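Local atomic coordinates of beta-1,4-mannanase (Aplysia kurodai, PDB entry 3VUP), a protein that probably hydrolyses the beta-1,4-mannosidic bonds of mannans in the digestive fluid of this sea hare. Residues 176-181 against 245-250; 195-200 against 238-243; 292-297 against 305-310; 319-324 against 329-334. All blocks are in the same frame, centred on the assembly; numbering follows the deposited sequence.

All four contacts join elements of one eight-stranded beta/alpha barrel. Contacts 1 and 2 share helix 242-249 and one sulfate, and their centres are about 4 Å apart; they meet where H239 ND1 probably donates to C177 O (2.7 Å). Contacts 3 and 4, with centres about 8 Å apart, share a second sulfate and are tied across neighbouring barrel strands by W322 N and F294 O (2.8 Å). Between the two groups the nearest atoms, in contacts 2 and 3, are about 13 Å apart. A bound Tris molecule probably marks the substrate pocket: the side chain of W322 (contact 4) approaches it to about 3 Å, that of W295 (contact 3) to about 5 Å.

Contact 1 (176-181 against 245-250); sequences KCYDTT and LRLAGG. With SO4 (sulfate ion), chain I.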
# COMPACT_ATOMS: atom_id res chain seq x y z
N LYS A 176 5.74 1.68 -24.07
CA LYS A 176 4.78 2.49 -23.33
C LYS A 176 4.84 2.24 -21.83
O LYS A 176 4.74 3.18 -21.03
CB LYS A 176 3.37 2.22 -23.87
CG LYS A 176 2.24 2.91 -23.11
CD LYS A 176 0.89 2.65 -23.76
CE LYS A 176 -0.26 3.18 -22.91
NZ LYS A 176 -0.61 2.29 -21.77
N CYS A 177 5.01 0.98 -21.42
CA CYS A 177 5.07 0.67 -19.99
C CYS A 177 6.18 1.40 -19.25
O CYS A 177 6.11 1.54 -18.03
CB CYS A 177 5.25 -0.83 -19.77
SG CYS A 177 3.86 -1.83 -20.27
N TYR A 178 7.22 1.82 -19.98
CA TYR A 178 8.38 2.45 -19.34
C TYR A 178 8.46 3.96 -19.56
O TYR A 178 9.24 4.64 -18.89
CB TYR A 178 9.68 1.80 -19.83
CG TYR A 178 9.72 0.28 -19.76
CD1 TYR A 178 8.99 -0.43 -18.81
CD2 TYR A 178 10.50 -0.45 -20.66
CE1 TYR A 178 9.03 -1.82 -18.77
CE2 TYR A 178 10.54 -1.83 -20.62
CZ TYR A 178 9.81 -2.51 -19.67
OH TYR A 178 9.84 -3.89 -19.62
N ASP A 179 7.67 4.48 -20.48
CA ASP A 179 7.74 5.89 -20.87
C ASP A 179 7.07 6.76 -19.81
O ASP A 179 5.95 6.47 -19.41
CB ASP A 179 7.02 6.04 -22.21
CG ASP A 179 7.05 7.46 -22.73
OD1 ASP A 179 7.81 7.71 -23.68
OD2 ASP A 179 6.31 8.31 -22.18
N THR A 180 7.74 7.83 -19.38
CA THR A 180 7.17 8.70 -18.35
C THR A 180 6.94 10.12 -18.86
O THR A 180 6.83 11.06 -18.07
CB THR A 180 8.03 8.73 -17.07
OG1 THR A 180 9.34 9.21 -17.40
CG2 THR A 180 8.14 7.34 -16.47
N THR A 181 6.85 10.29 -20.17
CA THR A 181 6.57 11.61 -20.70
C THR A 181 5.23 12.19 -20.21
O THR A 181 5.13 13.39 -19.99
CB THR A 181 6.67 11.68 -22.24
OG1 THR A 181 5.70 10.81 -22.84
CG2 THR A 181 8.07 11.29 -22.68
N LEU A 245 3.63 -5.23 -15.74
CA LEU A 245 4.39 -5.95 -14.73
C LEU A 245 4.97 -7.24 -15.31
O LEU A 245 6.15 -7.55 -15.10
CB LEU A 245 3.50 -6.25 -13.52
CG LEU A 245 3.14 -5.01 -12.70
CD1 LEU A 245 1.89 -5.26 -11.89
CD2 LEU A 245 4.28 -4.65 -11.79
N ARG A 246 4.15 -8.00 -16.03
CA ARG A 246 4.61 -9.24 -16.65
C ARG A 246 5.68 -8.98 -17.71
O ARG A 246 6.62 -9.76 -17.86
CB ARG A 246 3.43 -10.01 -17.25
CG ARG A 246 2.47 -10.57 -16.22
CD ARG A 246 1.22 -11.12 -16.87
NE ARG A 246 0.34 -11.73 -15.88
CZ ARG A 246 -0.98 -11.79 -15.98
NH1 ARG A 246 -1.60 -11.28 -17.04
NH2 ARG A 246 -1.67 -12.37 -15.01
N LEU A 247 5.54 -7.89 -18.45
CA LEU A 247 6.54 -7.56 -19.46
C LEU A 247 7.89 -7.34 -18.80
O LEU A 247 8.91 -7.86 -19.25
CB LEU A 247 6.13 -6.30 -20.24
CG LEU A 247 7.16 -5.83 -21.26
CD1 LEU A 247 7.27 -6.81 -22.41
CD2 LEU A 247 6.78 -4.47 -21.78
N ALA A 248 7.90 -6.57 -17.72
CA ALA A 248 9.15 -6.18 -17.08
C ALA A 248 9.84 -7.32 -16.35
O ALA A 248 11.06 -7.42 -16.35
CB ALA A 248 8.91 -5.04 -16.12
N GLY A 249 9.05 -8.17 -15.70
CA GLY A 249 9.60 -9.20 -14.84
C GLY A 249 9.40 -10.65 -15.27
O GLY A 249 10.11 -11.53 -14.78
N GLY A 250 8.43 -10.89 -16.14
CA GLY A 250 8.21 -12.22 -16.68
C GLY A 250 7.45 -13.21 -15.82
O GLY A 250 7.23 -14.33 -16.24
S SO4 I . -0.00 -10.06 -20.62
O1 SO4 I . 1.36 -10.45 -20.26
O2 SO4 I . -0.75 -9.67 -19.42
O3 SO4 I . 0.05 -8.97 -21.58
O4 SO4 I . -0.68 -11.21 -21.22
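The phenol ring of Y178 reaches helix 242-249 with its hydroxyl end leading, while L247 CD2 and A248 CB approach the ring obliquely. A second flat group, the guanidinium of R246, receives sulfate at its edge, where NH1 donates to O2 of the ion over 3.0 Å. Y178 OH slots between two helix residues, 3.5 Å from A248 CA and 3.7 Å from L247 CG. Further down the ring, Y178 CZ touches L247 CD2 and Y178 CE1 touches A248 CB, both at 4.2 Å. A tyrosine is long enough to span from the loop to the helix, and alanine is small enough to let it come close to the helix backbone. L247, with CG anti to its backbone N (chi1 177°), holds a methyl between the tyrosine and C177, whose SG is 4.2 Å from CD2. That cysteine is joined in a disulfide to C244, one residue before 245-250; the helix ends at G249, and G250 follows with a positive phi (80°) that suits glycine. In the loop, D179 OD2 accepts from T181 N, an Asx turn, and also from T181 OG1. Since no hydrogen bond crosses between the segments, van der Waals contact is their direct attraction here, and the neighbouring covalent S-S link probably does most to keep loop and helix together.

Contact 2 (195-200 against 238-243); sequences YLYQDI and NHYSDH. With SO4 (sulfate ion), chain I.
An aromatic cluster of Y197, H239 and Y240 joins the start of helix 197-214 to the loop that follows barrel strand 220-224. Y197 and H239 stack face to face, their centroids 3.9 Å apart and their planes within 10° of parallel. The overlap is substantial: H239 ND1 lies over the centre of the phenol ring, and Y197 CE2 over the centre of the imidazole, although the two side chains run across each other at about a right angle. Y240 approaches differently, bringing CE1 to the edge of the Y197 ring with the planes inclined at 63°. At that side Y197 OH donates to Y240 OH over 2.8 Å, and Y240 OH is also bonded to E164 OE2, so the tyrosine pair extends a polar connection into the loop after strand 157-161. In barrel terms, the cluster links successive beta/alpha units: the helix that leads to strand 220-224 is packed against the loop that leaves it. Histidine suits its place because it offers a flat face to Y197 while ND1 can still bond to C177 O. H239 CB lies 4.0 Å above the centre of the Y240 ring. The loop itself is shaped by an Asx turn, N238 OD1 accepting from Y240 N at 3.0 Å, and S241 then caps helix 242-249 through C244 N. At the second residue of that helix, H243 ND1 donates to sulfate O3 over 2.8 Å, with the oxygen in the imidazole plane.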
# COMPACT_ATOMS: atom_id res chain seq x y z
N TYR A 195 14.99 6.40 -10.68
CA TYR A 195 14.70 5.08 -11.26
C TYR A 195 13.97 5.10 -12.60
O TYR A 195 13.17 6.00 -12.88
CB TYR A 195 13.92 4.21 -10.27
CG TYR A 195 14.69 4.03 -8.98
CD1 TYR A 195 15.89 3.33 -8.97
CD2 TYR A 195 14.23 4.57 -7.79
CE1 TYR A 195 16.60 3.19 -7.81
CE2 TYR A 195 14.95 4.43 -6.62
CZ TYR A 195 16.13 3.74 -6.64
OH TYR A 195 16.84 3.60 -5.47
N LEU A 196 14.26 4.07 -13.40
CA LEU A 196 13.54 3.79 -14.63
C LEU A 196 12.47 2.72 -14.38
O LEU A 196 12.60 1.87 -13.48
CB LEU A 196 14.50 3.34 -15.74
CG LEU A 196 15.52 4.37 -16.22
CD1 LEU A 196 16.36 3.82 -17.37
CD2 LEU A 196 14.82 5.66 -16.62
N TYR A 197 11.42 2.75 -15.19
CA TYR A 197 10.26 1.89 -14.94
C TYR A 197 10.53 0.41 -15.14
O TYR A 197 9.92 -0.40 -14.46
CB TYR A 197 8.99 2.34 -15.68
CG TYR A 197 8.07 3.10 -14.75
CD1 TYR A 197 7.24 2.43 -13.85
CD2 TYR A 197 8.05 4.47 -14.73
CE1 TYR A 197 6.41 3.12 -12.97
CE2 TYR A 197 7.23 5.18 -13.87
CZ TYR A 197 6.41 4.50 -12.99
OH TYR A 197 5.61 5.22 -12.13
N GLN A 198 11.43 0.03 -16.04
CA GLN A 198 11.65 -1.40 -16.19
C GLN A 198 12.16 -2.00 -14.86
O GLN A 198 11.72 -3.08 -14.46
CB GLN A 198 12.60 -1.73 -17.34
CG GLN A 198 12.70 -3.22 -17.63
CD GLN A 198 13.58 -3.53 -18.82
OE1 GLN A 198 14.02 -2.63 -19.54
NE2 GLN A 198 13.85 -4.82 -19.04
N ASP A 199 13.05 -1.28 -14.18
CA ASP A 199 13.57 -1.75 -12.90
C ASP A 199 12.48 -1.81 -11.83
O ASP A 199 12.38 -2.81 -11.12
CB ASP A 199 14.72 -0.87 -12.40
CG ASP A 199 15.99 -1.05 -13.20
OD1 ASP A 199 16.26 -2.15 -13.71
OD2 ASP A 199 16.73 -0.06 -13.31
N ILE A 200 11.69 -0.75 -11.69
CA ILE A 200 10.67 -0.75 -10.64
C ILE A 200 9.57 -1.77 -10.94
O ILE A 200 9.06 -2.42 -10.02
CB ILE A 200 10.06 0.66 -10.36
CG1 ILE A 200 9.59 0.75 -8.90
CG2 ILE A 200 8.91 0.99 -11.30
CD1 ILE A 200 10.71 0.76 -7.88
N ASN A 238 -0.98 4.27 -17.68
CA ASN A 238 -1.02 3.36 -16.54
C ASN A 238 0.17 2.41 -16.57
O ASN A 238 0.23 1.51 -17.40
CB ASN A 238 -2.32 2.54 -16.53
CG ASN A 238 -2.35 1.54 -15.40
OD1 ASN A 238 -1.62 1.67 -14.41
ND2 ASN A 238 -3.20 0.52 -15.55
N HIS A 239 1.11 2.65 -15.66
CA HIS A 239 2.31 1.84 -15.59
C HIS A 239 2.15 0.49 -14.92
O HIS A 239 3.05 -0.34 -15.01
CB HIS A 239 3.40 2.62 -14.88
CG HIS A 239 3.93 3.74 -15.70
ND1 HIS A 239 4.82 3.54 -16.73
CD2 HIS A 239 3.64 5.06 -15.71
CE1 HIS A 239 5.08 4.69 -17.32
NE2 HIS A 239 4.37 5.63 -16.72
N TYR A 240 1.02 0.26 -14.27
CA TYR A 240 0.92 -0.84 -13.31
C TYR A 240 -0.07 -1.92 -13.71
O TYR A 240 -0.50 -2.72 -12.88
CB TYR A 240 0.61 -0.29 -11.92
CG TYR A 240 1.59 0.77 -11.48
CD1 TYR A 240 2.91 0.44 -11.18
CD2 TYR A 240 1.22 2.10 -11.39
CE1 TYR A 240 3.82 1.41 -10.76
CE2 TYR A 240 2.12 3.08 -10.99
CZ TYR A 240 3.41 2.72 -10.66
OH TYR A 240 4.32 3.66 -10.25
N SER A 241 -0.43 -1.94 -14.99
CA SER A 241 -1.26 -2.99 -15.54
C SER A 241 -0.57 -4.35 -15.43
O SER A 241 0.65 -4.46 -15.31
CB SER A 241 -1.51 -2.72 -17.02
OG SER A 241 -0.28 -2.80 -17.73
N ASP A 242 -1.38 -5.40 -15.53
CA ASP A 242 -0.86 -6.76 -15.54
C ASP A 242 0.17 -6.91 -16.66
O ASP A 242 1.22 -7.51 -16.48
CB ASP A 242 -1.99 -7.76 -15.81
CG ASP A 242 -3.03 -7.83 -14.69
OD1 ASP A 242 -2.96 -7.08 -13.69
OD2 ASP A 242 -3.94 -8.66 -14.84
N HIS A 243 -0.16 -6.37 -17.83
CA HIS A 243 0.72 -6.46 -18.98
C HIS A 243 2.10 -5.85 -18.69
O HIS A 243 3.13 -6.44 -19.04
CB HIS A 243 0.08 -5.75 -20.17
CG HIS A 243 1.01 -5.57 -21.32
ND1 HIS A 243 1.38 -6.61 -22.15
CD2 HIS A 243 1.67 -4.48 -21.78
CE1 HIS A 243 2.21 -6.16 -23.07
NE2 HIS A 243 2.41 -4.87 -22.87
S SO4 I . -0.00 -10.06 -20.62
O1 SO4 I . 1.36 -10.45 -20.26
O2 SO4 I . -0.75 -9.67 -19.42
O3 SO4 I . 0.05 -8.97 -21.58
O4 SO4 I . -0.68 -11.21 -21.22

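Contact 3 (292-297 against 305-310); sequences GEFWEQ and TQMFNY. With SO4 (sulfate ion), chain F.
F294 points its edge at the face of F308 in a T-shaped pair, the centroids 4.9 Å apart and the planes at 69°. F294 CZ leads, standing 3.6 Å above the F308 ring over its centre. M307 runs past F294 in the opposite direction, its CB against the ring's CE1 and CD1. A turn at the last torsion (chi3 82°) swings the methyl back, leaving M307 CE 3.7 Å from F294 CD1. The sulfur sits obliquely, 5.3 Å from the ring centroid, in a Met-aromatic contact, and it also lies 3.7 Å from W295 O. Methionine fits here because its flexible, polarisable chain can follow both a ring and a backbone. F294 itself holds CG between the backbone N and carbonyl carbon (chi1 60°), which carries the ring toward the helix. Beyond it the chain turns beside a sulfate, whose O4 accepts from Q297 N at 2.8 Å. E296 OE2 bonds I304 N at the start of helix 304-313. The contact packs the loop just after strand 289-293 against the next helix, within the beta-alpha-beta unit completed by strand 318-322. E293, one residue before F294, binds Tris at the strand's C-terminal end, a position consistent with the nucleophile of clan GH-A barrel glycosidases.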
# COMPACT_ATOMS: atom_id res chain seq x y z
N GLY A 292 -6.30 5.25 -0.75
CA GLY A 292 -5.53 4.74 0.37
C GLY A 292 -4.76 5.74 1.21
O GLY A 292 -4.14 5.34 2.20
N GLU A 293 -4.79 7.02 0.83
CA GLU A 293 -4.31 8.11 1.68
C GLU A 293 -5.05 9.38 1.32
O GLU A 293 -5.25 9.65 0.13
CB GLU A 293 -2.82 8.42 1.48
CG GLU A 293 -1.83 7.40 1.99
CD GLU A 293 -0.39 7.87 1.85
OE1 GLU A 293 -0.17 9.10 1.66
OE2 GLU A 293 0.51 7.02 1.94
N PHE A 294 -5.39 10.16 2.34
CA PHE A 294 -5.93 11.50 2.21
C PHE A 294 -6.06 12.08 3.61
O PHE A 294 -6.08 11.32 4.59
CB PHE A 294 -7.31 11.50 1.52
CG PHE A 294 -8.37 10.71 2.24
CD1 PHE A 294 -9.23 11.30 3.16
CD2 PHE A 294 -8.53 9.35 1.98
CE1 PHE A 294 -10.21 10.57 3.80
CE2 PHE A 294 -9.51 8.61 2.61
CZ PHE A 294 -10.36 9.22 3.53
N TRP A 295 -6.14 13.40 3.71
CA TRP A 295 -6.45 14.03 4.99
C TRP A 295 -7.02 15.42 4.79
O TRP A 295 -6.89 16.01 3.71
CB TRP A 295 -5.27 14.05 5.97
CG TRP A 295 -4.02 14.76 5.55
CD1 TRP A 295 -3.77 15.43 4.38
CD2 TRP A 295 -2.83 14.86 6.34
NE1 TRP A 295 -2.48 15.92 4.40
CE2 TRP A 295 -1.88 15.57 5.58
CE3 TRP A 295 -2.48 14.38 7.59
CZ2 TRP A 295 -0.61 15.85 6.07
CZ3 TRP A 295 -1.22 14.65 8.08
CH2 TRP A 295 -0.29 15.37 7.31
N GLU A 296 -7.65 15.95 5.83
CA GLU A 296 -8.40 17.19 5.70
C GLU A 296 -7.52 18.40 5.39
O GLU A 296 -7.93 19.28 4.63
CB GLU A 296 -9.24 17.43 6.96
CG GLU A 296 -10.14 18.65 6.88
CD GLU A 296 -11.09 18.80 8.06
OE1 GLU A 296 -11.35 19.95 8.46
OE2 GLU A 296 -11.64 17.80 8.57
N GLN A 297 -6.32 18.45 5.95
CA GLN A 297 -5.49 19.62 5.73
C GLN A 297 -5.10 19.81 4.26
O GLN A 297 -4.78 20.92 3.84
CB GLN A 297 -4.24 19.62 6.61
CG GLN A 297 -3.21 18.59 6.27
CD GLN A 297 -1.86 18.98 6.81
OE1 GLN A 297 -1.67 19.04 8.03
NE2 GLN A 297 -0.92 19.29 5.92
N THR A 305 -15.14 14.26 7.15
CA THR A 305 -16.38 13.50 6.97
C THR A 305 -16.85 13.55 5.52
O THR A 305 -17.23 12.53 4.94
CB THR A 305 -17.49 13.97 7.94
OG1 THR A 305 -17.07 13.71 9.29
CG2 THR A 305 -18.79 13.23 7.70
N GLN A 306 -16.79 14.74 4.92
CA GLN A 306 -17.12 14.86 3.51
C GLN A 306 -16.21 13.98 2.66
O GLN A 306 -16.66 13.42 1.65
CB GLN A 306 -17.05 16.31 3.05
CG GLN A 306 -18.24 17.12 3.53
CD GLN A 306 -18.07 18.60 3.29
OE1 GLN A 306 -16.97 19.14 3.36
NE2 GLN A 306 -19.17 19.28 3.01
N MET A 307 -14.94 13.87 3.05
CA MET A 307 -13.99 13.08 2.28
C MET A 307 -14.32 11.59 2.33
O MET A 307 -14.37 10.94 1.30
CB MET A 307 -12.55 13.36 2.74
CG MET A 307 -12.14 14.81 2.53
SD MET A 307 -10.44 15.17 3.00
CE MET A 307 -9.58 14.62 1.53
N PHE A 308 -14.56 11.06 3.53
CA PHE A 308 -14.94 9.65 3.63
C PHE A 308 -16.23 9.35 2.87
O PHE A 308 -16.33 8.34 2.16
CB PHE A 308 -15.06 9.21 5.09
CG PHE A 308 -13.77 8.74 5.70
CD1 PHE A 308 -13.35 7.43 5.56
CD2 PHE A 308 -12.96 9.62 6.41
CE1 PHE A 308 -12.16 6.99 6.12
CE2 PHE A 308 -11.77 9.19 6.97
CZ PHE A 308 -11.37 7.88 6.83
N ASN A 309 -17.22 10.23 2.99
CA ASN A 309 -18.47 10.06 2.26
C ASN A 309 -18.24 10.14 0.76
O ASN A 309 -18.82 9.37 -0.00
CB ASN A 309 -19.52 11.08 2.71
CG ASN A 309 -20.22 10.66 3.98
OD1 ASN A 309 -21.24 9.99 3.94
ND2 ASN A 309 -19.66 11.02 5.12
N TYR A 310 -17.40 11.08 0.33
CA TYR A 310 -17.13 11.23 -1.10
C TYR A 310 -16.59 9.93 -1.67
O TYR A 310 -17.05 9.45 -2.70
CB TYR A 310 -16.15 12.39 -1.37
CG TYR A 310 -16.03 12.64 -2.85
CD1 TYR A 310 -15.20 11.85 -3.64
CD2 TYR A 310 -16.78 13.62 -3.48
CE1 TYR A 310 -15.13 12.03 -5.00
CE2 TYR A 310 -16.70 13.83 -4.84
CZ TYR A 310 -15.88 13.02 -5.60
OH TYR A 310 -15.82 13.23 -6.96
S SO4 F . -6.64 15.88 9.19
O1 SO4 F . -5.43 15.12 9.39
O2 SO4 F . -7.55 14.81 9.01
O3 SO4 F . -7.13 16.43 10.43
O4 SO4 F . -6.34 16.97 8.28

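Contact 4 (319-324 against 329-334); sequences AWSWHL and DNQRKG. With SO4 (sulfate ion), chain F.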
# COMPACT_ATOMS: atom_id res chain seq x y z
N ALA A 319 -11.41 3.53 1.66
CA ALA A 319 -10.94 4.85 2.06
C ALA A 319 -10.08 4.69 3.30
O ALA A 319 -10.57 4.24 4.34
CB ALA A 319 -12.12 5.76 2.38
N TRP A 320 -8.80 5.04 3.18
CA TRP A 320 -7.87 5.02 4.30
C TRP A 320 -7.28 6.41 4.47
O TRP A 320 -6.51 6.87 3.62
CB TRP A 320 -6.73 4.01 4.09
CG TRP A 320 -7.14 2.60 3.80
CD1 TRP A 320 -8.26 1.97 4.22
CD2 TRP A 320 -6.43 1.66 3.00
NE1 TRP A 320 -8.29 0.68 3.74
CE2 TRP A 320 -7.17 0.46 2.99
CE3 TRP A 320 -5.22 1.70 2.31
CZ2 TRP A 320 -6.75 -0.67 2.30
CZ3 TRP A 320 -4.81 0.58 1.62
CH2 TRP A 320 -5.57 -0.60 1.63
N SER A 321 -7.62 7.08 5.57
CA SER A 321 -7.06 8.40 5.84
C SER A 321 -5.61 8.30 6.32
O SER A 321 -5.14 7.23 6.73
CB SER A 321 -7.94 9.16 6.84
OG SER A 321 -8.12 8.40 8.02
N TRP A 322 -4.90 9.43 6.27
CA TRP A 322 -3.46 9.46 6.55
C TRP A 322 -3.10 9.88 7.98
O TRP A 322 -3.41 10.99 8.41
CB TRP A 322 -2.75 10.39 5.55
CG TRP A 322 -1.30 10.52 5.87
CD1 TRP A 322 -0.67 11.63 6.34
CD2 TRP A 322 -0.31 9.48 5.83
NE1 TRP A 322 0.66 11.36 6.58
CE2 TRP A 322 0.91 10.05 6.27
CE3 TRP A 322 -0.33 8.13 5.44
CZ2 TRP A 322 2.09 9.31 6.34
CZ3 TRP A 322 0.85 7.40 5.52
CH2 TRP A 322 2.05 7.99 5.97
N HIS A 323 -2.42 8.98 8.69
CA HIS A 323 -1.75 9.22 9.97
C HIS A 323 -2.71 9.23 11.16
O HIS A 323 -2.96 10.26 11.79
CB HIS A 323 -0.86 10.47 9.96
CG HIS A 323 0.36 10.31 10.80
ND1 HIS A 323 0.31 9.97 12.14
CD2 HIS A 323 1.67 10.39 10.48
CE1 HIS A 323 1.54 9.86 12.60
NE2 HIS A 323 2.39 10.12 11.62
N LEU A 324 -3.24 8.06 11.48
CA LEU A 324 -4.15 7.93 12.60
C LEU A 324 -3.49 8.30 13.92
O LEU A 324 -4.14 8.84 14.80
CB LEU A 324 -4.70 6.51 12.70
CG LEU A 324 -5.64 6.09 11.57
CD1 LEU A 324 -5.93 4.61 11.68
CD2 LEU A 324 -6.94 6.90 11.60
N ASP A 329 -8.04 11.76 16.06
CA ASP A 329 -9.13 12.51 16.72
C ASP A 329 -10.12 12.98 15.67
O ASP A 329 -11.33 12.82 15.80
CB ASP A 329 -8.59 13.75 17.45
CG ASP A 329 -8.16 13.48 18.89
OD1 ASP A 329 -8.21 12.32 19.33
OD2 ASP A 329 -7.76 14.45 19.58
N ASN A 330 -9.58 13.60 14.62
CA ASN A 330 -10.42 14.13 13.57
C ASN A 330 -10.90 13.03 12.63
O ASN A 330 -12.08 12.96 12.27
CB ASN A 330 -9.67 15.20 12.78
CG ASN A 330 -10.58 16.00 11.88
OD1 ASN A 330 -11.65 16.43 12.30
ND2 ASN A 330 -10.18 16.17 10.62
N GLN A 331 -9.98 12.16 12.22
CA GLN A 331 -10.30 11.21 11.17
C GLN A 331 -11.33 10.17 11.59
O GLN A 331 -12.14 9.73 10.77
CB GLN A 331 -9.02 10.57 10.61
CG GLN A 331 -8.15 11.60 9.92
CD GLN A 331 -6.82 11.06 9.45
OE1 GLN A 331 -6.50 9.88 9.64
NE2 GLN A 331 -6.03 11.92 8.83
N ARG A 332 -11.31 9.80 12.87
CA ARG A 332 -12.30 8.87 13.39
C ARG A 332 -13.73 9.35 13.20
O ARG A 332 -14.64 8.53 13.12
CB ARG A 332 -12.06 8.58 14.86
CG ARG A 332 -10.95 7.59 15.10
CD ARG A 332 -10.86 7.16 16.56
NE ARG A 332 -10.31 8.19 17.43
CZ ARG A 332 -9.01 8.41 17.59
NH1 ARG A 332 -8.59 9.36 18.42
NH2 ARG A 332 -8.12 7.68 16.92
N LYS A 333 -13.92 10.66 13.15
CA LYS A 333 -15.27 11.18 12.92
C LYS A 333 -15.79 10.74 11.56
O LYS A 333 -16.97 10.41 11.42
CB LYS A 333 -15.26 12.70 12.91
CG LYS A 333 -14.81 13.35 14.18
CD LYS A 333 -14.78 14.86 14.05
CE LYS A 333 -16.19 15.43 13.91
NZ LYS A 333 -16.16 16.90 13.74
N GLY A 334 -14.93 10.77 10.56
CA GLY A 334 -15.34 10.36 9.23
C GLY A 334 -15.57 8.87 9.13
O GLY A 334 -16.53 8.42 8.51
S SO4 F . -6.64 15.88 9.19
O1 SO4 F . -5.43 15.12 9.39
O2 SO4 F . -7.55 14.81 9.01
O3 SO4 F . -7.13 16.43 10.43
O4 SO4 F . -6.34 16.97 8.28
O HOH W 1 -5.17 7.79 17.15
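S321 and Q331 are joined by a short hydrogen bond, S321 OG donating to Q331 OE1 over 2.7 Å. The hydroxyl comes in from well above the amide carbonyl plane (64° out of it), and OG is held between the serine's own N and carbonyl carbon at chi1 55°. The other end of the same amide works too: Q331 NE2 donates to W322 O at 2.8 Å with an N-H...O angle of 162°, the acceptor lying close to the amide plane. Q331 reaches both groups because its chain is extended beyond CG. The amide nitrogen also faces the sulfate, donating to O2 at 3.3 Å, and N330 ND2 grips the ion at O3 over 3.1 Å; R327 NE and Q297 N bind it as well. Farther out, L324 CD2 packs against Q331 OE1 at 3.6 Å, giving the buried amide an apolar neighbour. CB of W322 points away from the helix segment, and its ring meets W295 edge to face beside the bound Tris. Glutamine suits this place because it can accept from a serine side chain and donate to a backbone carbonyl at once. With both ends engaged, the amide's rotation is settled and its buried polar atoms are satisfied, pinning helix 324-338 against the end of barrel strand 318-322.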